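Local coordinates for protein BpsB (PgaB), Poly-beta-1,6-N-acetyl-D-glucosamine N-deacetylase (Bordetella bronchiseptica RB50, PDB 5BU6) that deacetylates poly-beta-1,6-N-acetyl-D-glucosamine, probably in a metal-dependent way as a family 4 carbohydrate esterase, and is required for biofilm formation, at residues T44-W49 with S261-E266; Q198-S203 with R216-P221; L206-H209 with V213-R216. The protein carries 5 engineered substitutions. All blocks are in the same frame, centred on the assembly; numbering follows the deposited sequence.

In the fold
The three contacts lie in one chain, interaction 1 on one side of its centre and interactions 2 and 3 on the other. Interaction 1 brings helix 43-52, near the N-terminus, against strand 261-266, the last strand of the chain, in the main parallel sheet; the other two fall in the sequence between its segments. Its centre is about 26 Å from that of interaction 2 and about 28 Å from that of interaction 3. Interactions 2 and 3 both use helix 189-211 and share R216; their centres are 10 Å apart. Interactions 1 and 2 pack a helix on a strand; interaction 3 joins a helix to the loop that follows it.

Interaction 1 of 3, residues T44-W49 with S261-E266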
loop_
_atom_site.group_PDB
_atom_site.type_symbol
_atom_site.label_atom_id
_atom_site.label_comp_id
_atom_site.label_asym_id
_atom_site.label_seq_id
_atom_site.Cartn_x
_atom_site.Cartn_y
_atom_site.Cartn_z
ATOM N N THR A 44 6.319 -17.161 8.183
ATOM C CA THR A 44 5.605 -18.394 8.472
ATOM C C THR A 44 5.032 -18.351 9.881
ATOM O O THR A 44 3.865 -18.685 10.099
ATOM C CB THR A 44 6.504 -19.631 8.330
ATOM O OG1 THR A 44 7.761 -19.392 8.977
ATOM C CG2 THR A 44 6.735 -19.941 6.866
ATOM N N ASP A 45 5.855 -17.911 10.824
ATOM C CA ASP A 45 5.430 -17.770 12.209
ATOM C C ASP A 45 4.278 -16.761 12.327
ATOM O O ASP A 45 3.345 -16.973 13.102
ATOM C CB ASP A 45 6.612 -17.352 13.086
ATOM C CG ASP A 45 6.350 -17.558 14.559
ATOM O OD1 ASP A 45 5.696 -18.560 14.921
ATOM O OD2 ASP A 45 6.805 -16.714 15.360
ATOM N N LEU A 46 4.328 -15.682 11.552
ATOM C CA LEU A 46 3.222 -14.724 11.540
ATOM C C LEU A 46 1.927 -15.374 11.066
ATOM O O LEU A 46 0.868 -15.136 11.642
ATOM C CB LEU A 46 3.520 -13.521 10.655
ATOM C CG LEU A 46 4.444 -12.440 11.206
ATOM C CD1 LEU A 46 4.203 -11.155 10.438
ATOM C CD2 LEU A 46 4.253 -12.229 12.704
ATOM N N PHE A 47 2.013 -16.196 10.024
ATOM C CA PHE A 47 0.818 -16.847 9.495
ATOM C C PHE A 47 0.272 -17.861 10.489
ATOM O O PHE A 47 -0.933 -18.076 10.563
ATOM C CB PHE A 47 1.108 -17.517 8.157
ATOM C CG PHE A 47 1.015 -16.578 6.983
ATOM C CD1 PHE A 47 1.258 -15.225 7.140
ATOM C CD2 PHE A 47 0.674 -17.046 5.731
ATOM C CE1 PHE A 47 1.174 -14.353 6.060
ATOM C CE2 PHE A 47 0.586 -16.185 4.650
ATOM C CZ PHE A 47 0.836 -14.839 4.812
ATOM N N GLU A 48 1.167 -18.472 11.253
ATOM C CA GLU A 48 0.761 -19.399 12.310
ATOM C C GLU A 48 0.138 -18.682 13.509
ATOM O O GLU A 48 -0.801 -19.196 14.121
ATOM C CB GLU A 48 1.955 -20.244 12.772
ATOM C CG GLU A 48 2.417 -21.291 11.767
ATOM C CD GLU A 48 1.445 -22.453 11.611
ATOM O OE1 GLU A 48 1.687 -23.311 10.733
ATOM O OE2 GLU A 48 0.448 -22.521 12.363
ATOM N N TRP A 49 0.657 -17.508 13.858
ATOM C CA TRP A 49 0.059 -16.692 14.926
ATOM C C TRP A 49 -1.369 -16.305 14.552
ATOM O O TRP A 49 -2.293 -16.434 15.359
ATOM C CB TRP A 49 0.892 -15.429 15.181
ATOM C CG TRP A 49 0.273 -14.399 16.124
ATOM C CD1 TRP A 49 0.151 -14.499 17.482
ATOM C CD2 TRP A 49 -0.262 -13.108 15.772
ATOM N NE1 TRP A 49 -0.438 -13.363 17.994
ATOM C CE2 TRP A 49 -0.700 -12.495 16.967
ATOM C CE3 TRP A 49 -0.417 -12.416 14.565
ATOM C CZ2 TRP A 49 -1.282 -11.228 16.990
ATOM C CZ3 TRP A 49 -0.997 -11.155 14.590
ATOM C CH2 TRP A 49 -1.423 -10.578 15.797
ATOM N N SER A 261 -2.153 -1.419 10.994
ATOM C CA SER A 261 -0.985 -1.559 11.853
ATOM C C SER A 261 0.134 -2.066 10.979
ATOM O O SER A 261 -0.111 -2.763 10.006
ATOM C CB SER A 261 -1.256 -2.513 13.009
ATOM O OG SER A 261 -2.210 -1.949 13.891
ATOM N N LEU A 262 1.357 -1.702 11.322
ATOM C CA LEU A 262 2.499 -2.051 10.510
ATOM C C LEU A 262 3.303 -3.094 11.264
ATOM O O LEU A 262 3.569 -2.924 12.448
ATOM C CB LEU A 262 3.328 -0.800 10.219
ATOM C CG LEU A 262 4.522 -0.892 9.274
ATOM C CD1 LEU A 262 4.089 -1.388 7.911
ATOM C CD2 LEU A 262 5.187 0.471 9.170
ATOM N N VAL A 263 3.664 -4.192 10.615
ATOM C CA VAL A 263 4.542 -5.149 11.290
ATOM C C VAL A 263 5.666 -5.633 10.359
ATOM O O VAL A 263 5.461 -5.826 9.175
ATOM C CB VAL A 263 3.742 -6.353 11.841
ATOM C CG1 VAL A 263 3.222 -7.214 10.723
ATOM C CG2 VAL A 263 4.595 -7.173 12.786
ATOM N N ASP A 264 6.865 -5.806 10.904
ATOM C CA ASP A 264 8.002 -6.268 10.113
ATOM C C ASP A 264 8.155 -7.780 10.200
ATOM O O ASP A 264 7.874 -8.371 11.238
ATOM C CB ASP A 264 9.295 -5.596 10.587
ATOM C CG ASP A 264 9.331 -4.113 10.277
ATOM O OD1 ASP A 264 8.742 -3.694 9.257
ATOM O OD2 ASP A 264 9.956 -3.363 11.057
ATOM N N TYR A 265 8.599 -8.408 9.116
ATOM C CA TYR A 265 8.908 -9.834 9.162
ATOM C C TYR A 265 10.236 -10.168 8.471
ATOM O O TYR A 265 10.794 -9.354 7.739
ATOM C CB TYR A 265 7.784 -10.645 8.523
ATOM C CG TYR A 265 7.638 -10.420 7.034
ATOM C CD1 TYR A 265 8.320 -11.214 6.112
ATOM C CD2 TYR A 265 6.841 -9.395 6.545
ATOM C CE1 TYR A 265 8.191 -10.989 4.745
ATOM C CE2 TYR A 265 6.700 -9.174 5.191
ATOM C CZ TYR A 265 7.381 -9.968 4.294
ATOM O OH TYR A 265 7.220 -9.725 2.950
ATOM N N GLU A 266 10.699 -11.389 8.702
ATOM C CA GLU A 266 11.854 -11.967 8.031
ATOM C C GLU A 266 11.417 -13.141 7.166
ATOM O O GLU A 266 10.493 -13.867 7.521
ATOM C CB GLU A 266 12.889 -12.452 9.044
ATOM C CG GLU A 266 13.730 -11.366 9.677
ATOM C CD GLU A 266 15.212 -11.726 9.705
ATOM O OE1 GLU A 266 15.782 -11.857 10.814
ATOM O OE2 GLU A 266 15.805 -11.878 8.612
#
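V263 is the first residue of strand 261-266 to meet helix 43-52. Its CG1 methyl lies 4.1 Å from CD1 of L46, and the two side chains run antiparallel past one another. The branch that touches is the one set between the backbone N and the carbonyl carbon (chi1 69°). The backbone of V263 is meanwhile hydrogen-bonded to S17 and H19 of strand 14-20, which fixes the level at which this methyl meets the helix.

D264 follows with its CB directed away from the helix, and its side chain packs on Q35 and T40 instead. The strand alternation then returns Y265 to the helix side. Here the contact is made by the root of the side chain: CB of Y265 sits 4.1 Å from the same CD1 of L46, and the two side chains cross at about a right angle. The ring itself runs off from the helix. A single leucine methyl therefore touches two alternate residues, V263 and Y265, on one face of the strand, with the nearest CA atoms, those of L46 and Y265, 7.9 Å apart. No hydrogen bond crosses, and only 118 Å² is buried, so this is a light apolar contact.

On another side of the helix, F47 packs edge-to-face on F100 and touches L96 and L97 of helix 88-100. T42 OG1 receives the backbone N of D45 near the helix start. Strand 261-266 pairs in parallel with both 14-20 and 41-42, so the contact is the packing of a helix on a parallel sheet, as expected of the (beta/alpha) barrel of polysaccharide deacetylases.

Interaction 2 of 3, residues Q198-S203 with R216-P221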
loop_
_atom_site.group_PDB
_atom_site.type_symbol
_atom_site.label_atom_id
_atom_site.label_comp_id
_atom_site.label_asym_id
_atom_site.label_seq_id
_atom_site.Cartn_x
_atom_site.Cartn_y
_atom_site.Cartn_z
ATOM N N GLN A 198 -2.741 12.983 -11.871
ATOM C CA GLN A 198 -2.080 12.298 -12.973
ATOM C C GLN A 198 -1.318 11.079 -12.482
ATOM O O GLN A 198 -1.341 10.035 -13.127
ATOM C CB GLN A 198 -1.136 13.255 -13.708
ATOM C CG GLN A 198 -0.440 12.650 -14.917
ATOM C CD GLN A 198 -1.336 12.566 -16.143
ATOM O OE1 GLN A 198 -2.257 11.749 -16.203
ATOM N NE2 GLN A 198 -1.062 13.410 -17.134
ATOM N N ASP A 199 -0.664 11.205 -11.329
ATOM C CA ASP A 199 0.026 10.069 -10.724
ATOM C C ASP A 199 -0.918 8.894 -10.473
ATOM O O ASP A 199 -0.640 7.776 -10.887
ATOM C CB ASP A 199 0.684 10.477 -9.410
ATOM C CG ASP A 199 1.585 9.393 -8.858
ATOM O OD1 ASP A 199 1.054 8.438 -8.244
ATOM O OD2 ASP A 199 2.819 9.492 -9.045
ATOM N N LEU A 200 -2.035 9.145 -9.791
ATOM C CA LEU A 200 -2.952 8.053 -9.479
ATOM C C LEU A 200 -3.550 7.462 -10.755
ATOM O O LEU A 200 -3.689 6.240 -10.872
ATOM C CB LEU A 200 -4.069 8.532 -8.539
ATOM C CG LEU A 200 -3.575 9.048 -7.186
ATOM C CD1 LEU A 200 -4.724 9.449 -6.271
ATOM C CD2 LEU A 200 -2.694 8.010 -6.525
ATOM N N LYS A 201 -3.922 8.332 -11.694
ATOM C CA LYS A 201 -4.509 7.897 -12.958
ATOM C C LYS A 201 -3.529 7.003 -13.724
ATOM O O LYS A 201 -3.897 5.949 -14.238
ATOM C CB LYS A 201 -4.893 9.101 -13.827
ATOM C CG LYS A 201 -5.737 8.744 -15.051
ATOM C CD LYS A 201 -5.685 9.835 -16.124
ATOM C CE LYS A 201 -5.923 11.233 -15.556
ATOM N NZ LYS A 201 -7.351 11.502 -15.206
ATOM N N THR A 202 -2.278 7.437 -13.800
ATOM C CA THR A 202 -1.244 6.632 -14.434
ATOM C C THR A 202 -1.084 5.248 -13.788
ATOM O O THR A 202 -1.017 4.242 -14.502
ATOM C CB THR A 202 0.109 7.379 -14.429
ATOM O OG1 THR A 202 -0.042 8.614 -15.133
ATOM C CG2 THR A 202 1.204 6.560 -15.120
ATOM N N SER A 203 -1.036 5.176 -12.456
ATOM C CA SER A 203 -0.860 3.873 -11.807
ATOM C C SER A 203 -2.037 2.942 -12.089
ATOM O O SER A 203 -1.846 1.746 -12.333
ATOM C CB SER A 203 -0.658 4.027 -10.281
ATOM O OG SER A 203 -1.862 4.410 -9.642
ATOM N N ARG A 216 -9.300 -0.324 -7.333
ATOM C CA ARG A 216 -10.285 0.531 -6.700
ATOM C C ARG A 216 -9.773 1.073 -5.381
ATOM O O ARG A 216 -10.521 1.690 -4.635
ATOM C CB ARG A 216 -11.592 -0.232 -6.486
ATOM C CG ARG A 216 -11.388 -1.608 -5.923
ATOM C CD ARG A 216 -12.664 -2.431 -5.942
ATOM N NE ARG A 216 -12.352 -3.828 -5.666
ATOM C CZ ARG A 216 -13.245 -4.808 -5.627
ATOM N NH1 ARG A 216 -12.849 -6.044 -5.365
ATOM N NH2 ARG A 216 -14.528 -4.555 -5.843
ATOM N N SER A 217 -8.489 0.858 -5.102
ATOM C CA SER A 217 -7.938 1.273 -3.828
ATOM C C SER A 217 -6.528 1.850 -3.973
ATOM O O SER A 217 -5.796 1.487 -4.906
ATOM C CB SER A 217 -7.928 0.082 -2.861
ATOM O OG SER A 217 -7.273 -1.025 -3.455
ATOM N N ILE A 218 -6.175 2.758 -3.062
ATOM C CA ILE A 218 -4.831 3.342 -2.982
ATOM C C ILE A 218 -4.279 3.148 -1.592
ATOM O O ILE A 218 -4.962 3.422 -0.583
ATOM C CB ILE A 218 -4.836 4.857 -3.329
ATOM C CG1 ILE A 218 -3.509 5.510 -2.948
ATOM C CG2 ILE A 218 -5.943 5.590 -2.595
ATOM C CD1 ILE A 218 -2.402 5.197 -3.895
ATOM N N VAL A 219 -3.061 2.629 -1.517
ATOM C CA VAL A 219 -2.333 2.562 -0.259
ATOM C C VAL A 219 -1.343 3.703 -0.280
ATOM O O VAL A 219 -0.400 3.671 -1.060
ATOM C CB VAL A 219 -1.559 1.235 -0.073
ATOM C CG1 VAL A 219 -0.799 1.246 1.296
ATOM C CG2 VAL A 219 -2.510 0.037 -0.150
ATOM N N TRP A 220 -1.563 4.710 0.553
ATOM C CA TRP A 220 -0.758 5.916 0.512
ATOM C C TRP A 220 0.655 5.633 1.034
ATOM O O TRP A 220 0.802 5.194 2.157
ATOM C CB TRP A 220 -1.433 7.010 1.355
ATOM C CG TRP A 220 -2.788 7.471 0.789
ATOM C CD1 TRP A 220 -4.044 7.202 1.302
ATOM C CD2 TRP A 220 -2.991 8.292 -0.359
ATOM N NE1 TRP A 220 -5.011 7.800 0.520
ATOM C CE2 TRP A 220 -4.394 8.474 -0.509
ATOM C CE3 TRP A 220 -2.124 8.887 -1.298
ATOM C CZ2 TRP A 220 -4.941 9.231 -1.543
ATOM C CZ3 TRP A 220 -2.676 9.640 -2.330
ATOM C CH2 TRP A 220 -4.073 9.795 -2.449
ATOM N N PRO A 221 1.693 5.913 0.222
ATOM C CA PRO A 221 3.058 5.815 0.757
ATOM C C PRO A 221 3.234 6.632 2.019
ATOM O O PRO A 221 2.745 7.767 2.083
ATOM C CB PRO A 221 3.921 6.376 -0.381
ATOM C CG PRO A 221 3.142 6.007 -1.629
ATOM C CD PRO A 221 1.682 6.206 -1.220
#
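L200 straddles two hydrophobic partners, one to each of its methyls, and these two apolar contacts are the whole direct contact between 198-203 and 216-221. CD2 of L200 meets CD1 of I218 at 3.9 Å, while CD1 of L200 meets CH2 of the W220 indole, also at 3.9 Å and from an oblique direction. Both pairs of side chains cross at about a right angle. With CG1 anti to the backbone N (chi1 167°), I218 lays that atom 3.8 Å above the plane of the W220 ring, over its centre, and its CD1 reaches L200. The three residues thus pack as a compact buried group, which A233 of helix 227-235 extends by touching both L200 and W220.

Hydrogen bonds stay within the helix or lead away from it. Q198 O accepts from T202 N and T202 OG1, which reach it from opposite faces of its plane; the hydroxyl bond is 2.8 Å long. S203 OG donates to L200 O at 2.9 Å, turning a buried serine back onto its own helix, and it is also bonded to S153 OG. D199 carries its carboxylate to the backbone, one oxygen taking H156 N and the other N157 N.

These outward bonds reach the chain on both sides of H154, which binds nickel together with D84 and H159. The leucine contact thus lies between a strand whose V219 O bonds H154 ND1 and probably helps to orient it, and a helix bonded to the chain beside that ligand, in the Asp-His-His metal site characteristic of family 4 carbohydrate esterases.

Interaction 3 of 3, residues L206-H209 with V213-R216; sequences LIRH and VTIR. Engineered in segment 206-209: H209 (natural residue Glu).
I207 and R208, near the end of helix 189-211, face V213, T214 and I215 across the short alpha-to-beta connection that turns the chain back towards strand 217-219, one of the helix-to-strand links of the deacetylase fold. I207 gives the apolar half. Its CG2 extends towards the returning chain because that branch stands opposite the backbone N, while CG1 stands opposite the carbonyl carbon (chi1 -68°). CG2 of I207 then touches CG2 of I215 at 3.6 Å, and CD1 of I207 reaches the same methyl at 3.8 Å, so one I215 branch receives two atoms from I207 as the side chains cross near a right angle. In I215 it is CG1 that takes the place between backbone N and carbonyl carbon (chi1 62°), putting CG2 opposite the carbonyl carbon and on the helix side. CB of V213 adds a looser contact with I207 CG2, at 4.2 Å. L238 and W137 continue this apolar layer beyond I215 and I207 respectively.

V213 O sits against the helix backbone. CA of R208 approaches it at 3.2 Å in a weak, strongly bent CA-H...O contact (122° at the hydrogen), and R208 CB follows at 3.4 Å. R208 N is also near V213 O but badly angled for a hydrogen bond. The bend is tied down beside this by T211 OG1, hydrogen-bonded to both I207 O and V213 N.

R208 supplies the exposed half. Its chain is extended from CG to NE and runs alongside T214 in the same direction. The guanidinium is met over one face rather than along an N-H, and no hydrogen bond forms: T214 OG1 stands 3.6 Å from R208 NE.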
loop_
_atom_site.group_PDB
_atom_site.type_symbol
_atom_site.label_atom_id
_atom_site.label_comp_id
_atom_site.label_asym_id
_atom_site.label_seq_id
_atom_site.Cartn_x
_atom_site.Cartn_y
_atom_site.Cartn_z
ATOM N N LEU A 206 -1.695 1.782 -15.802
ATOM C CA LEU A 206 -0.615 0.814 -15.994
ATOM C C LEU A 206 -1.016 -0.563 -15.469
ATOM O O LEU A 206 -0.745 -1.575 -16.115
ATOM C CB LEU A 206 0.675 1.284 -15.313
ATOM C CG LEU A 206 1.363 2.428 -16.066
ATOM C CD1 LEU A 206 2.525 2.965 -15.248
ATOM C CD2 LEU A 206 1.826 1.976 -17.458
ATOM N N ILE A 207 -1.663 -0.595 -14.302
ATOM C CA ILE A 207 -2.088 -1.864 -13.728
ATOM C C ILE A 207 -3.125 -2.556 -14.596
ATOM O O ILE A 207 -2.983 -3.743 -14.918
ATOM C CB ILE A 207 -2.621 -1.680 -12.284
ATOM C CG1 ILE A 207 -1.461 -1.293 -11.351
ATOM C CG2 ILE A 207 -3.292 -2.949 -11.792
ATOM C CD1 ILE A 207 -1.912 -0.796 -9.968
ATOM N N ARG A 208 -4.148 -1.822 -15.024
ATOM C CA ARG A 208 -5.105 -2.413 -15.950
ATOM C C ARG A 208 -4.478 -2.870 -17.264
ATOM O O ARG A 208 -4.804 -3.948 -17.752
ATOM C CB ARG A 208 -6.248 -1.441 -16.261
ATOM C CG ARG A 208 -7.376 -2.137 -17.005
ATOM C CD ARG A 208 -8.542 -1.236 -17.313
ATOM N NE ARG A 208 -9.632 -2.025 -17.870
ATOM C CZ ARG A 208 -10.693 -1.510 -18.482
ATOM N NH1 ARG A 208 -11.633 -2.315 -18.959
ATOM N NH2 ARG A 208 -10.813 -0.196 -18.620
ATOM N N HIS A 209 -3.589 -2.060 -17.846
ATOM C CA HIS A 209 -3.000 -2.420 -19.135
ATOM C C HIS A 209 -2.237 -3.744 -19.060
ATOM O O HIS A 209 -2.358 -4.594 -19.952
ATOM C CB HIS A 209 -2.066 -1.303 -19.636
ATOM C CG HIS A 209 -1.408 -1.609 -20.947
ATOM N ND1 HIS A 209 -0.176 -2.223 -21.037
ATOM C CD2 HIS A 209 -1.812 -1.391 -22.221
ATOM C CE1 HIS A 209 0.146 -2.373 -22.309
ATOM N NE2 HIS A 209 -0.832 -1.880 -23.047
ATOM N N VAL A 213 -6.569 -5.900 -14.487
ATOM C CA VAL A 213 -7.246 -5.543 -13.254
ATOM C C VAL A 213 -7.619 -4.061 -13.182
ATOM O O VAL A 213 -6.781 -3.203 -13.399
ATOM C CB VAL A 213 -6.348 -5.887 -12.041
ATOM C CG1 VAL A 213 -6.916 -5.294 -10.756
ATOM C CG2 VAL A 213 -6.179 -7.396 -11.941
ATOM N N THR A 214 -8.888 -3.773 -12.893
ATOM C CA THR A 214 -9.314 -2.406 -12.597
ATOM C C THR A 214 -9.218 -2.177 -11.089
ATOM O O THR A 214 -10.013 -2.729 -10.338
ATOM C CB THR A 214 -10.775 -2.143 -13.065
ATOM O OG1 THR A 214 -10.848 -2.251 -14.489
ATOM C CG2 THR A 214 -11.249 -0.751 -12.638
ATOM N N ILE A 215 -8.264 -1.369 -10.642
ATOM C CA ILE A 215 -8.058 -1.224 -9.207
ATOM C C ILE A 215 -9.116 -0.280 -8.647
ATOM O O ILE A 215 -9.742 0.477 -9.394
ATOM C CB ILE A 215 -6.688 -0.684 -8.847
ATOM C CG1 ILE A 215 -6.491 0.718 -9.430
ATOM C CG2 ILE A 215 -5.612 -1.624 -9.319
ATOM C CD1 ILE A 215 -5.322 1.445 -8.789
ATOM N N ARG A 216 -9.300 -0.324 -7.333
ATOM C CA ARG A 216 -10.285 0.531 -6.700
ATOM C C ARG A 216 -9.773 1.073 -5.381
ATOM O O ARG A 216 -10.521 1.690 -4.635
ATOM C CB ARG A 216 -11.592 -0.232 -6.486
ATOM C CG ARG A 216 -11.388 -1.608 -5.923
ATOM C CD ARG A 216 -12.664 -2.431 -5.942
ATOM N NE ARG A 216 -12.352 -3.828 -5.666
ATOM C CZ ARG A 216 -13.245 -4.808 -5.627
ATOM N NH1 ARG A 216 -12.849 -6.044 -5.365
ATOM N NH2 ARG A 216 -14.528 -4.555 -5.843
#